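Long-range contacts in putative transcriptional regulator (Clostridium difficile, PDB 3QI7), which is of unknown function but has a periplasmic-binding-protein-like fold, consistent with binding a small ligand, and is probably a lipoprotein: residues A[10-15]-A[54-59]; A[90-95]-A[115-120]; A[158-163]-A[192-197]; A[152-157]-A[248-253]; A[256-261]-A[303-308]. All blocks are in the same frame, centred on the assembly; numbering follows the deposited sequence. Where two conformers were deposited one is given.

Contact 1: residues A[10-15]-A[54-59]; sequences IDDFKV and KVKQTI
Backbone hydrogen bonds join F13 and V15 to the strand that starts at Q57. F13 N donates to K56 O at 3.0 Å, T58 N reaches F13 O over a longer 3.3 Å, and V15 N meets T58 O at 2.9 Å. One side chain extends this row back ahead of both strand starts: D12 OD1 accepts from K56 N at 2.9 Å, the N-H coming from 60° above the carboxylate plane. The carboxylate also lies alongside aliphatic K56 carbons. These are neighbouring parallel strands, 13-19 and 57-63, in the larger sheet of a periplasmic-binding-protein-like fold, with the chain crossing between them through helix 26-42. Apolar contacts gather on the face of F13, Q57, V15 and I59, which helices 26-42 and 306-324 cover. With chi1 at 64°, CG of F13 sits between its own N and carbonyl carbon. Q57 CB stands over one ring face, 4.0 Å from the centroid, in a CH-pi contact, while V55 CG1 approaches the ring edge at CE1. The amide of Q57 turns 85° from the ring plane, and its OE1 is hydrogen-bonded to K323 NZ. On the opposite face of the sheet, K14 CG packs against T58 OG1, and K14 NZ forms a salt bridge with D85.

Contact 2: residues A[90-95]-A[115-120]; sequences AIVVST and ITISAP
S94 and T95 grip the A119-P120 loop segment just beyond strand 115-118. S94 OG donates to A119 O at 2.8 Å, coming from above the carbonyl plane by 37°; it can do so because chi1 of -169° holds OG opposite the backbone N and beside the carbonyl carbon. The same hydroxyl oxygen lies 3.5 Å from P120 CD. T95 N follows with a 2.9 Å bond to P120 O, tilted 30° from the plane of that carbonyl. The peptide bond before P120 is cis, consistent with A119 O and P120 O both accepting bonds from the S94-T95 end. Before this segment the strands pair regularly: I91 N binds I115 O, I117 N binds I91 O, V93 N binds I117 O at 3.0 Å, and A119 N closes the series on V93 O. Strands 88-94 and 115-118 are the two parallel arms of a beta-alpha-beta unit crossed over by helix 101-110. On the sheet face of A90, V92, I115 and I117, A90 CB meets I115 CB at 3.9 Å, and the two V92 methyls divide their contacts, CG2 to I117 CB and CG1 to A119 CB at 4.2 Å. Helix 306-324 packs on this face through A314 and M321. The opposite face, with I91 and V93, receives L104 of helix 101-110. Further out, S118 OG is hydrogen-bonded to N135 OD1, and T95 OG1 to Q20 OE1.

Contact 3: residues A[158-163]-A[192-197]; sequences AFIHYA and VQVNTP
Y162 reaches V194 because its chi1 of -72° sets the ring opposite the carbonyl carbon and beside the backbone N, which lays the side chain alongside the valine. CE1 comes to 3.6 Å from V194 CB, and CD1 touches T196 CG2, whose threonine crosses the tyrosine at about a right angle. I160 folds in a similar sense, with chi1 at -39° and chi2 at -58° carrying CD1 to within 3.6 Å of V192 CG2, while its CG2 methyl meets V194 CG2. I160, Y162, V192 and V194 thus pack on one face of the sheet. Between the backbones, V192 N donates to F159 O, H161 N to V192 O in a nearly straight bond, and V194 N to H161 O at 2.9 Å. The pairing then opens: A163 N to V194 O is a weak bond of 3.5 Å, and T196 N donates to A163 O at 3.1 Å from well above the carbonyl plane. A water enters on the H161 side, hydrogen-bonded in the plane of the imidazole to ND1 at 2.9 Å and donating to V194 O at 2.8 Å. Strands 159-164 and 191-196 form a beta-alpha-beta unit with helix 171-186, which packs on H161 and Q193 through L177. Helix 203-223 covers the sheet face that carries Y162 and V192 and binds Y162 OH through D215, and strand 228-231 flanks strand 159-164 on its other side.

Contact 4: residues A[152-157]-A[248-253]; sequences KEMGAK and KYIVAE
Apolar contacts carry this junction, in which M154, a selenomethionine, and A156 meet I250 and A252. The M154 side chain points toward the other segment; its CG lies opposite the carbonyl carbon (chi1 -67°), the chain runs on extended through chi2, and it then bends at chi3 (79°). This places SE against A252, 3.7 Å from CB, and turns the terminal CE to I250 CG2 at 4.0 Å. M154 and I250 meet at a slant, SE resting on the alanine while the terminal methyl touches the isoleucine branch. The other arm of I250 works separately. Its CD1 is directed at the backbone where the helix ends, touching M154 O at 3.6 Å and A156 N at 3.8 Å, with A156 CB a little farther off at 4.3 Å.

Polar interactions lie within 152-157 or run to parts around the pair. G155 N donates to K152 O at 2.9 Å, and the positive phi of G155, 95°, lets the chain reverse out of the helix. The loop is held by A252 N on N228 OD1 and by backbone bonds of I250 with I227 and V229, beside strand 228-231. E253 forms a salt bridge to R143 of helix 140-153, whose L147 and S151 also pack on A252. The turn at G155 is a Schellman motif, closing the C-terminal end of helix 140-153 just before the chain enters strand 159-164 of the three-stranded parallel sheet.

Contact 5: residues A[256-261]-A[303-308]; sequences NPSPIQ and PMPMDA
The rings of P259 and P305 meet at their rims, CD to CD at 3.8 Å, with the two prolines slanted against each other, and the CG corner of P305 also lies 3.8 Å from S258 OG. P305 is the N-cap residue of helix 306-324, and the proline-rich loop 256-261 packs against this helix start. P259 also rests on I282 and N283 of helix 279-292, and Y279 of that helix packs on P305, so both prolines are buried where the loop meets helices 279-292 and 306-324. S258 is turned by chi1 of 176°, which sets OG opposite its own N. From there the oxygen accepts from Q261 N at 3.2 Å in an ST motif, with a further weak bond from I260 N, so one hydroxyl both shapes its own turn and touches the P305 ring. S258 N is bound in turn by Q254 OE1. Backbone and solvent supply the remaining links. P305 CA lies 3.4 Å from P257 O in a CA-H...O contact, and the same carbonyl takes part in a water bridge: the water donates to P257 O at 2.7 Å and accepts from M306 N, in the first turn of the helix, at 2.8 Å.

In the fold
From the N terminus, contact 1 closes the first loop, around helix 26-42, and contact 2 closes the next, around helix 101-110. Their centres lie about 17 Å apart in one sheet, where strands 13-19 and 88-94 are neighbours and V15 touches V92. The chain then passes to the other side of its centre. There contact 4 ties the end of helix 140-153 to the loop after helix 234-247 and encloses a long span, within which contact 3 is nested in the three-stranded sheet. Contact 5 follows in series, its 256-261 segment close behind that of contact 4, and joins this loop to the start of helix 306-324, which packs on the sheet of contacts 1 and 2.

Contact 1: residues A[10-15]-A[54-59]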
# COMPACT_ATOMS: atom_id res chain seq x y z
N ILE A 10 -33.23 -1.23 -1.81
CA ILE A 10 -32.21 -1.17 -0.76
C ILE A 10 -32.24 0.20 -0.04
O ILE A 10 -32.24 1.23 -0.69
CB ILE A 10 -30.77 -1.41 -1.37
CG1 ILE A 10 -30.60 -2.85 -1.88
CG2 ILE A 10 -29.64 -1.07 -0.37
CD1 ILE A 10 -30.82 -3.93 -0.81
N ASP A 11 -32.27 0.18 1.30
CA ASP A 11 -32.22 1.41 2.10
C ASP A 11 -30.93 2.19 1.84
O ASP A 11 -29.87 1.62 1.57
CB ASP A 11 -32.28 1.10 3.60
CG ASP A 11 -33.64 0.58 4.07
OD1 ASP A 11 -34.67 0.83 3.41
OD2 ASP A 11 -33.67 -0.08 5.13
N ASP A 12 -31.02 3.51 1.97
CA ASP A 12 -29.82 4.33 1.96
C ASP A 12 -28.90 3.85 3.09
O ASP A 12 -29.38 3.42 4.15
CB ASP A 12 -30.19 5.80 2.12
CG ASP A 12 -31.01 6.33 0.94
OD1 ASP A 12 -31.03 5.69 -0.15
OD2 ASP A 12 -31.62 7.41 1.11
N PHE A 13 -27.60 3.87 2.87
CA PHE A 13 -26.72 3.19 3.81
C PHE A 13 -25.43 3.95 4.09
O PHE A 13 -25.11 4.91 3.40
CB PHE A 13 -26.45 1.75 3.34
CG PHE A 13 -25.71 1.65 2.04
CD1 PHE A 13 -26.38 1.74 0.82
CD2 PHE A 13 -24.33 1.44 2.02
CE1 PHE A 13 -25.72 1.62 -0.39
CE2 PHE A 13 -23.64 1.32 0.81
CZ PHE A 13 -24.34 1.41 -0.40
N LYS A 14 -24.74 3.54 5.15
CA LYS A 14 -23.40 4.08 5.45
C LYS A 14 -22.33 2.98 5.31
O LYS A 14 -22.56 1.81 5.66
CB LYS A 14 -23.36 4.68 6.86
CG LYS A 14 -24.33 5.84 7.11
CD LYS A 14 -24.11 6.41 8.52
CE LYS A 14 -25.06 7.57 8.85
NZ LYS A 14 -25.36 7.56 10.31
N VAL A 15 -21.19 3.37 4.75
CA VAL A 15 -19.99 2.56 4.78
C VAL A 15 -19.04 3.20 5.79
O VAL A 15 -18.54 4.30 5.58
CB VAL A 15 -19.32 2.48 3.40
CG1 VAL A 15 -18.04 1.63 3.46
CG2 VAL A 15 -20.30 1.88 2.36
N LYS A 54 -31.56 6.74 -7.58
CA LYS A 54 -30.33 6.20 -7.03
C LYS A 54 -30.50 5.92 -5.55
O LYS A 54 -31.13 6.70 -4.82
CB LYS A 54 -29.20 7.22 -7.21
CG LYS A 54 -28.56 7.25 -8.60
CD LYS A 54 -27.98 8.66 -8.91
CE LYS A 54 -26.56 8.64 -9.49
NZ LYS A 54 -25.52 9.15 -8.52
N VAL A 55 -29.93 4.80 -5.10
CA VAL A 55 -29.76 4.55 -3.68
C VAL A 55 -28.65 5.51 -3.20
O VAL A 55 -27.75 5.82 -3.97
CB VAL A 55 -29.35 3.10 -3.42
CG1 VAL A 55 -29.22 2.85 -1.93
CG2 VAL A 55 -30.35 2.12 -4.07
N LYS A 56 -28.72 5.97 -1.96
CA LYS A 56 -27.72 6.90 -1.44
C LYS A 56 -26.74 6.21 -0.51
O LYS A 56 -27.13 5.38 0.33
CB LYS A 56 -28.38 8.09 -0.72
CG LYS A 56 -28.99 9.14 -1.68
CD LYS A 56 -29.84 10.17 -0.92
CE LYS A 56 -30.81 10.91 -1.86
NZ LYS A 56 -30.12 11.73 -2.91
N GLN A 57 -25.46 6.55 -0.66
CA GLN A 57 -24.43 6.01 0.20
C GLN A 57 -23.55 7.15 0.70
O GLN A 57 -23.24 8.07 -0.06
CB GLN A 57 -23.55 4.97 -0.54
CG GLN A 57 -23.97 4.62 -1.97
CD GLN A 57 -23.31 5.47 -3.04
OE1 GLN A 57 -22.99 4.97 -4.11
NE2 GLN A 57 -23.11 6.75 -2.77
N THR A 58 -23.15 7.07 1.96
CA THR A 58 -22.18 8.02 2.54
C THR A 58 -21.11 7.23 3.30
O THR A 58 -21.30 6.09 3.69
CB THR A 58 -22.83 9.05 3.56
OG1 THR A 58 -23.56 8.35 4.56
CG2 THR A 58 -23.74 10.09 2.87
N ILE A 59 -19.98 7.88 3.50
CA ILE A 59 -18.90 7.29 4.25
C ILE A 59 -18.92 7.87 5.65
O ILE A 59 -19.05 9.09 5.82
CB ILE A 59 -17.55 7.56 3.57
CG1 ILE A 59 -17.42 6.66 2.33
CG2 ILE A 59 -16.40 7.31 4.54
CD1 ILE A 59 -16.36 7.10 1.33

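Contact 2: residues A[90-95]-A[115-120]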
# COMPACT_ATOMS: atom_id res chain seq x y z
N ALA A 90 -21.64 -1.65 6.11
CA ALA A 90 -20.33 -2.24 5.94
C ALA A 90 -19.30 -1.49 6.78
O ALA A 90 -19.45 -0.28 7.03
CB ALA A 90 -19.93 -2.24 4.44
N ILE A 91 -18.30 -2.23 7.25
CA ILE A 91 -17.16 -1.63 7.95
C ILE A 91 -15.84 -2.02 7.28
O ILE A 91 -15.54 -3.20 7.15
CB ILE A 91 -17.11 -2.03 9.45
CG1 ILE A 91 -18.42 -1.66 10.17
CG2 ILE A 91 -15.93 -1.34 10.14
CD1 ILE A 91 -18.53 -2.23 11.58
N VAL A 92 -15.08 -1.00 6.87
CA VAL A 92 -13.75 -1.16 6.32
C VAL A 92 -12.75 -0.64 7.36
O VAL A 92 -12.89 0.46 7.87
CB VAL A 92 -13.60 -0.33 4.98
CG1 VAL A 92 -12.17 -0.39 4.44
CG2 VAL A 92 -14.62 -0.81 3.92
N VAL A 93 -11.74 -1.45 7.67
CA VAL A 93 -10.68 -1.06 8.59
C VAL A 93 -9.34 -1.02 7.83
O VAL A 93 -8.97 -1.99 7.18
CB VAL A 93 -10.60 -2.04 9.78
CG1 VAL A 93 -9.43 -1.67 10.68
CG2 VAL A 93 -11.90 -2.07 10.55
N SER A 94 -8.63 0.10 7.89
CA SER A 94 -7.34 0.23 7.25
C SER A 94 -6.22 0.65 8.23
O SER A 94 -6.12 1.81 8.59
CB SER A 94 -7.44 1.25 6.09
OG SER A 94 -6.26 1.24 5.27
N THR A 95 -5.39 -0.31 8.64
CA THR A 95 -4.18 -0.05 9.46
C THR A 95 -3.18 -1.21 9.29
O THR A 95 -3.57 -2.37 9.24
CB THR A 95 -4.51 0.10 11.01
OG1 THR A 95 -3.30 0.27 11.78
CG2 THR A 95 -5.26 -1.13 11.56
N ILE A 115 -21.11 -6.10 6.33
CA ILE A 115 -20.00 -6.61 5.54
C ILE A 115 -18.72 -6.04 6.13
O ILE A 115 -18.56 -4.83 6.19
CB ILE A 115 -20.14 -6.13 4.11
CG1 ILE A 115 -21.41 -6.76 3.51
CG2 ILE A 115 -18.92 -6.50 3.28
CD1 ILE A 115 -21.67 -6.31 2.10
N THR A 116 -17.81 -6.90 6.58
CA THR A 116 -16.53 -6.45 7.14
C THR A 116 -15.34 -6.70 6.20
O THR A 116 -15.23 -7.76 5.59
CB THR A 116 -16.27 -7.12 8.51
OG1 THR A 116 -16.43 -8.53 8.38
CG2 THR A 116 -17.25 -6.55 9.56
N ILE A 117 -14.46 -5.70 6.07
CA ILE A 117 -13.38 -5.74 5.11
C ILE A 117 -12.11 -5.18 5.76
O ILE A 117 -12.13 -4.06 6.31
CB ILE A 117 -13.71 -4.89 3.85
CG1 ILE A 117 -15.09 -5.24 3.29
CG2 ILE A 117 -12.59 -5.02 2.78
CD1 ILE A 117 -15.43 -4.55 2.02
N SER A 118 -11.04 -5.96 5.77
CA SER A 118 -9.72 -5.49 6.15
C SER A 118 -9.03 -4.99 4.85
O SER A 118 -9.09 -5.64 3.78
CB SER A 118 -8.91 -6.58 6.88
OG SER A 118 -8.61 -7.72 6.04
N ALA A 119 -8.38 -3.83 4.95
CA ALA A 119 -7.80 -3.20 3.80
C ALA A 119 -6.67 -2.17 4.09
O ALA A 119 -6.74 -1.02 3.71
CB ALA A 119 -8.92 -2.58 2.98
N PRO A 120 -5.56 -2.61 4.74
CA PRO A 120 -5.32 -3.92 5.34
C PRO A 120 -5.59 -3.88 6.83
O PRO A 120 -5.97 -2.85 7.35
CB PRO A 120 -3.80 -4.10 5.10
CG PRO A 120 -3.24 -2.67 5.40
CD PRO A 120 -4.37 -1.73 4.87

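Contact 3: residues A[158-163]-A[192-197]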
# COMPACT_ATOMS: atom_id res chain seq x y z
N ALA A 158 22.85 -6.13 -11.64
CA ALA A 158 22.96 -6.56 -10.23
C ALA A 158 21.78 -5.93 -9.49
O ALA A 158 21.20 -4.95 -9.97
CB ALA A 158 24.33 -6.13 -9.60
N PHE A 159 21.41 -6.50 -8.35
CA PHE A 159 20.41 -5.95 -7.45
C PHE A 159 21.08 -5.73 -6.09
O PHE A 159 21.54 -6.71 -5.47
CB PHE A 159 19.25 -6.93 -7.29
CG PHE A 159 18.07 -6.41 -6.52
CD1 PHE A 159 18.13 -6.20 -5.12
CD2 PHE A 159 16.84 -6.21 -7.17
CE1 PHE A 159 17.01 -5.78 -4.45
CE2 PHE A 159 15.74 -5.74 -6.47
CZ PHE A 159 15.82 -5.55 -5.13
N ILE A 160 21.16 -4.48 -5.65
CA ILE A 160 21.76 -4.14 -4.33
C ILE A 160 20.61 -3.93 -3.32
O ILE A 160 19.73 -3.12 -3.58
CB ILE A 160 22.69 -2.89 -4.40
CG1 ILE A 160 23.52 -2.85 -5.70
CG2 ILE A 160 23.66 -2.84 -3.18
CD1 ILE A 160 24.45 -4.08 -5.99
N HIS A 161 20.60 -4.70 -2.22
CA HIS A 161 19.59 -4.60 -1.15
C HIS A 161 20.22 -4.04 0.12
O HIS A 161 21.22 -4.59 0.61
CB HIS A 161 19.06 -6.00 -0.85
CG HIS A 161 17.94 -6.04 0.15
ND1 HIS A 161 18.15 -5.97 1.52
CD2 HIS A 161 16.61 -6.19 -0.03
CE1 HIS A 161 16.98 -6.05 2.13
NE2 HIS A 161 16.03 -6.18 1.22
N TYR A 162 19.65 -2.93 0.62
CA TYR A 162 20.17 -2.20 1.80
C TYR A 162 19.11 -2.24 2.92
O TYR A 162 17.97 -1.88 2.71
CB TYR A 162 20.46 -0.73 1.44
CG TYR A 162 21.65 -0.49 0.57
CD1 TYR A 162 22.92 -0.65 1.06
CD2 TYR A 162 21.51 -0.05 -0.75
CE1 TYR A 162 24.03 -0.43 0.25
CE2 TYR A 162 22.59 0.17 -1.55
CZ TYR A 162 23.87 -0.02 -1.05
OH TYR A 162 24.95 0.22 -1.86
N ALA A 163 19.55 -2.64 4.12
CA ALA A 163 18.72 -2.80 5.32
C ALA A 163 19.66 -3.02 6.49
O ALA A 163 20.71 -3.65 6.33
CB ALA A 163 17.83 -4.04 5.20
N VAL A 192 23.27 -8.61 -4.26
CA VAL A 192 24.24 -8.13 -3.28
C VAL A 192 23.51 -7.65 -2.04
O VAL A 192 22.76 -6.69 -2.12
CB VAL A 192 25.08 -6.97 -3.85
CG1 VAL A 192 26.16 -6.52 -2.83
CG2 VAL A 192 25.70 -7.40 -5.22
N GLN A 193 23.69 -8.32 -0.90
CA GLN A 193 23.06 -7.83 0.35
C GLN A 193 24.06 -7.04 1.17
O GLN A 193 25.15 -7.52 1.48
CB GLN A 193 22.47 -8.98 1.18
CG GLN A 193 22.05 -8.56 2.56
CD GLN A 193 21.50 -9.71 3.35
OE1 GLN A 193 21.26 -10.76 2.79
NE2 GLN A 193 21.35 -9.52 4.65
N VAL A 194 23.68 -5.81 1.53
CA VAL A 194 24.54 -4.91 2.28
C VAL A 194 23.82 -4.45 3.54
O VAL A 194 22.72 -3.86 3.47
CB VAL A 194 24.95 -3.71 1.45
CG1 VAL A 194 25.96 -2.80 2.25
CG2 VAL A 194 25.57 -4.16 0.15
N ASN A 195 24.47 -4.73 4.68
CA ASN A 195 24.01 -4.29 5.99
C ASN A 195 24.38 -2.84 6.27
O ASN A 195 25.58 -2.46 6.29
CB ASN A 195 24.57 -5.18 7.12
CG ASN A 195 23.94 -6.60 7.15
OD1 ASN A 195 23.01 -6.93 6.41
ND2 ASN A 195 24.48 -7.44 8.05
N THR A 196 23.34 -2.05 6.48
CA THR A 196 23.43 -0.64 6.86
C THR A 196 23.44 -0.51 8.41
O THR A 196 22.92 -1.40 9.10
CB THR A 196 22.23 0.17 6.30
OG1 THR A 196 21.00 -0.38 6.78
CG2 THR A 196 22.20 0.13 4.79
N PRO A 197 24.03 0.58 8.94
CA PRO A 197 24.03 0.80 10.39
C PRO A 197 22.62 0.87 10.99
O PRO A 197 21.72 1.50 10.41
CB PRO A 197 24.75 2.15 10.55
CG PRO A 197 25.59 2.29 9.32
CD PRO A 197 24.82 1.59 8.22
O HOH W 1 20.53 -5.66 3.18

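Contact 4: residues A[152-157]-A[248-253]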
# COMPACT_ATOMS: atom_id res chain seq x y z
N LYS A 152 15.02 -6.88 -13.36
CA LYS A 152 15.59 -7.61 -14.51
C LYS A 152 15.08 -6.98 -15.82
O LYS A 152 15.88 -6.70 -16.71
CB LYS A 152 15.22 -9.12 -14.46
CG LYS A 152 15.91 -10.00 -15.53
CD LYS A 152 17.32 -10.41 -15.14
CE LYS A 152 18.05 -11.13 -16.24
NZ LYS A 152 19.18 -11.90 -15.64
N GLU A 153 13.79 -6.70 -15.90
CA GLU A 153 13.15 -6.20 -17.13
C GLU A 153 13.65 -4.82 -17.50
O GLU A 153 13.71 -4.46 -18.68
CB GLU A 153 11.64 -6.20 -17.01
CG GLU A 153 11.12 -7.63 -16.84
CD GLU A 153 9.68 -7.73 -16.33
OE1 GLU A 153 8.95 -6.74 -16.39
OE2 GLU A 153 9.27 -8.81 -15.85
N MSE A 154 14.04 -4.07 -16.49
CA MSE A 154 14.60 -2.73 -16.70
C MSE A 154 16.08 -2.75 -17.05
O MSE A 154 16.69 -1.68 -17.20
CB MSE A 154 14.34 -1.88 -15.44
CG MSE A 154 12.87 -1.63 -15.26
SE MSE A 154 12.39 -0.68 -13.66
CE MSE A 154 12.84 1.13 -14.26
N GLY A 155 16.69 -3.94 -17.17
CA GLY A 155 18.09 -4.04 -17.58
C GLY A 155 19.11 -4.14 -16.46
O GLY A 155 20.31 -3.99 -16.71
N ALA A 156 18.66 -4.43 -15.24
CA ALA A 156 19.61 -4.56 -14.10
C ALA A 156 20.63 -5.70 -14.27
O ALA A 156 20.26 -6.85 -14.57
CB ALA A 156 18.86 -4.73 -12.81
N LYS A 157 21.90 -5.38 -14.03
CA LYS A 157 22.95 -6.39 -14.07
C LYS A 157 23.38 -6.82 -12.67
O LYS A 157 24.17 -7.76 -12.52
CB LYS A 157 24.14 -5.88 -14.89
CG LYS A 157 23.82 -5.72 -16.37
CD LYS A 157 23.16 -6.96 -16.94
CE LYS A 157 23.35 -7.04 -18.47
NZ LYS A 157 22.31 -7.91 -19.11
N LYS A 248 22.93 7.58 -12.29
CA LYS A 248 22.05 7.20 -13.38
C LYS A 248 21.82 5.71 -13.43
O LYS A 248 21.75 5.10 -14.49
CB LYS A 248 22.53 7.74 -14.72
CG LYS A 248 22.78 9.25 -14.72
CD LYS A 248 21.92 9.93 -15.75
CE LYS A 248 22.42 11.34 -16.05
NZ LYS A 248 21.92 12.30 -15.04
N TYR A 249 21.67 5.15 -12.24
CA TYR A 249 21.39 3.74 -12.10
C TYR A 249 19.88 3.52 -12.11
O TYR A 249 19.14 4.44 -12.47
CB TYR A 249 22.09 3.16 -10.85
CG TYR A 249 21.89 3.87 -9.52
CD1 TYR A 249 20.71 3.74 -8.81
CD2 TYR A 249 22.92 4.62 -8.96
CE1 TYR A 249 20.55 4.35 -7.54
CE2 TYR A 249 22.76 5.25 -7.72
CZ TYR A 249 21.59 5.12 -7.02
OH TYR A 249 21.49 5.75 -5.80
N ILE A 250 19.44 2.32 -11.77
CA ILE A 250 18.03 1.99 -11.77
C ILE A 250 17.46 1.92 -10.34
O ILE A 250 18.11 1.40 -9.42
CB ILE A 250 17.76 0.62 -12.46
CG1 ILE A 250 18.23 0.63 -13.91
CG2 ILE A 250 16.32 0.24 -12.40
CD1 ILE A 250 18.70 -0.77 -14.41
N VAL A 251 16.27 2.48 -10.16
CA VAL A 251 15.49 2.31 -8.93
C VAL A 251 14.09 1.85 -9.32
O VAL A 251 13.15 2.64 -9.51
CB VAL A 251 15.46 3.59 -8.06
CG1 VAL A 251 14.80 3.30 -6.72
CG2 VAL A 251 16.89 4.15 -7.91
N ALA A 252 13.95 0.53 -9.42
CA ALA A 252 12.70 -0.06 -9.93
C ALA A 252 11.52 0.31 -9.01
O ALA A 252 10.42 0.60 -9.49
CB ALA A 252 12.84 -1.56 -10.05
N GLU A 253 11.77 0.30 -7.69
CA GLU A 253 10.78 0.66 -6.67
C GLU A 253 11.36 1.27 -5.38
O GLU A 253 12.40 0.85 -4.87
CB GLU A 253 9.95 -0.60 -6.27
CG GLU A 253 9.22 -1.28 -7.40
CD GLU A 253 8.37 -2.46 -6.95
OE1 GLU A 253 8.63 -2.96 -5.86
OE2 GLU A 253 7.46 -2.89 -7.70

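Contact 5: residues A[256-261]-A[303-308]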
# COMPACT_ATOMS: atom_id res chain seq x y z
N ASN A 256 8.28 1.25 -0.37
CA ASN A 256 6.88 1.11 -0.74
C ASN A 256 6.56 2.15 -1.82
O ASN A 256 6.66 3.33 -1.54
CB ASN A 256 5.99 1.33 0.46
CG ASN A 256 6.03 0.16 1.41
OD1 ASN A 256 5.50 -0.91 1.11
ND2 ASN A 256 6.74 0.33 2.51
N PRO A 257 6.21 1.71 -3.04
CA PRO A 257 5.94 2.67 -4.12
C PRO A 257 4.88 3.72 -3.76
O PRO A 257 3.81 3.38 -3.28
CB PRO A 257 5.45 1.79 -5.26
CG PRO A 257 6.16 0.47 -5.04
CD PRO A 257 6.11 0.32 -3.53
N SER A 258 5.25 4.98 -3.97
CA SER A 258 4.39 6.11 -3.67
C SER A 258 4.83 7.38 -4.40
O SER A 258 5.93 7.85 -4.19
CB SER A 258 4.38 6.38 -2.16
OG SER A 258 3.61 7.54 -1.92
N PRO A 259 3.94 7.93 -5.24
CA PRO A 259 4.26 9.19 -5.92
C PRO A 259 4.40 10.37 -4.96
O PRO A 259 5.13 11.35 -5.26
CB PRO A 259 3.05 9.41 -6.84
CG PRO A 259 2.36 8.11 -6.92
CD PRO A 259 2.64 7.39 -5.64
N ILE A 260 3.67 10.31 -3.84
CA ILE A 260 3.61 11.45 -2.93
C ILE A 260 4.72 11.44 -1.86
O ILE A 260 5.16 12.51 -1.41
CB ILE A 260 2.20 11.57 -2.30
CG1 ILE A 260 2.06 12.87 -1.50
CG2 ILE A 260 1.85 10.33 -1.45
CD1 ILE A 260 2.33 14.15 -2.30
N GLN A 261 5.23 10.27 -1.49
CA GLN A 261 6.33 10.20 -0.50
C GLN A 261 7.67 10.24 -1.19
O GLN A 261 7.92 9.47 -2.13
CB GLN A 261 6.25 8.90 0.31
CG GLN A 261 5.03 8.76 1.14
CD GLN A 261 4.90 9.91 2.13
OE1 GLN A 261 4.00 10.74 2.01
NE2 GLN A 261 5.82 9.97 3.10
N PRO A 303 0.84 2.94 -10.16
CA PRO A 303 0.00 4.10 -10.44
C PRO A 303 -0.43 4.88 -9.19
O PRO A 303 -0.74 6.07 -9.28
CB PRO A 303 -1.25 3.47 -11.11
CG PRO A 303 -0.78 2.27 -11.69
CD PRO A 303 0.23 1.72 -10.72
N MSE A 304 -0.50 4.19 -8.05
CA MSE A 304 -0.86 4.83 -6.78
C MSE A 304 -0.28 4.05 -5.60
O MSE A 304 0.03 2.88 -5.75
CB MSE A 304 -2.40 4.99 -6.63
CG MSE A 304 -3.26 3.77 -6.92
SE MSE A 304 -5.20 4.16 -7.10
CE MSE A 304 -5.56 5.17 -5.49
N PRO A 305 -0.14 4.69 -4.44
CA PRO A 305 0.41 3.94 -3.33
C PRO A 305 -0.57 2.91 -2.84
O PRO A 305 -1.75 3.11 -2.95
CB PRO A 305 0.61 4.97 -2.23
CG PRO A 305 0.12 6.32 -2.81
CD PRO A 305 -0.60 6.05 -4.05
N MSE A 306 -0.06 1.83 -2.28
CA MSE A 306 -0.95 0.81 -1.72
C MSE A 306 -1.79 1.36 -0.51
O MSE A 306 -2.95 0.96 -0.29
CB MSE A 306 -0.11 -0.40 -1.29
CG MSE A 306 0.31 -1.31 -2.43
SE MSE A 306 -1.30 -2.13 -3.26
CE MSE A 306 -1.90 -3.24 -1.92
N ASP A 307 -1.20 2.28 0.26
CA ASP A 307 -1.91 2.94 1.37
C ASP A 307 -3.15 3.70 0.91
O ASP A 307 -4.07 3.92 1.72
CB ASP A 307 -0.99 3.94 2.11
CG ASP A 307 0.01 3.26 3.06
OD1 ASP A 307 -0.03 2.02 3.18
OD2 ASP A 307 0.83 3.97 3.68
N ALA A 308 -3.18 4.13 -0.34
CA ALA A 308 -4.38 4.73 -0.95
C ALA A 308 -5.26 3.73 -1.70
O ALA A 308 -6.49 3.75 -1.59
CB ALA A 308 -3.99 5.92 -1.87
O HOH W 2 2.69 1.29 -2.00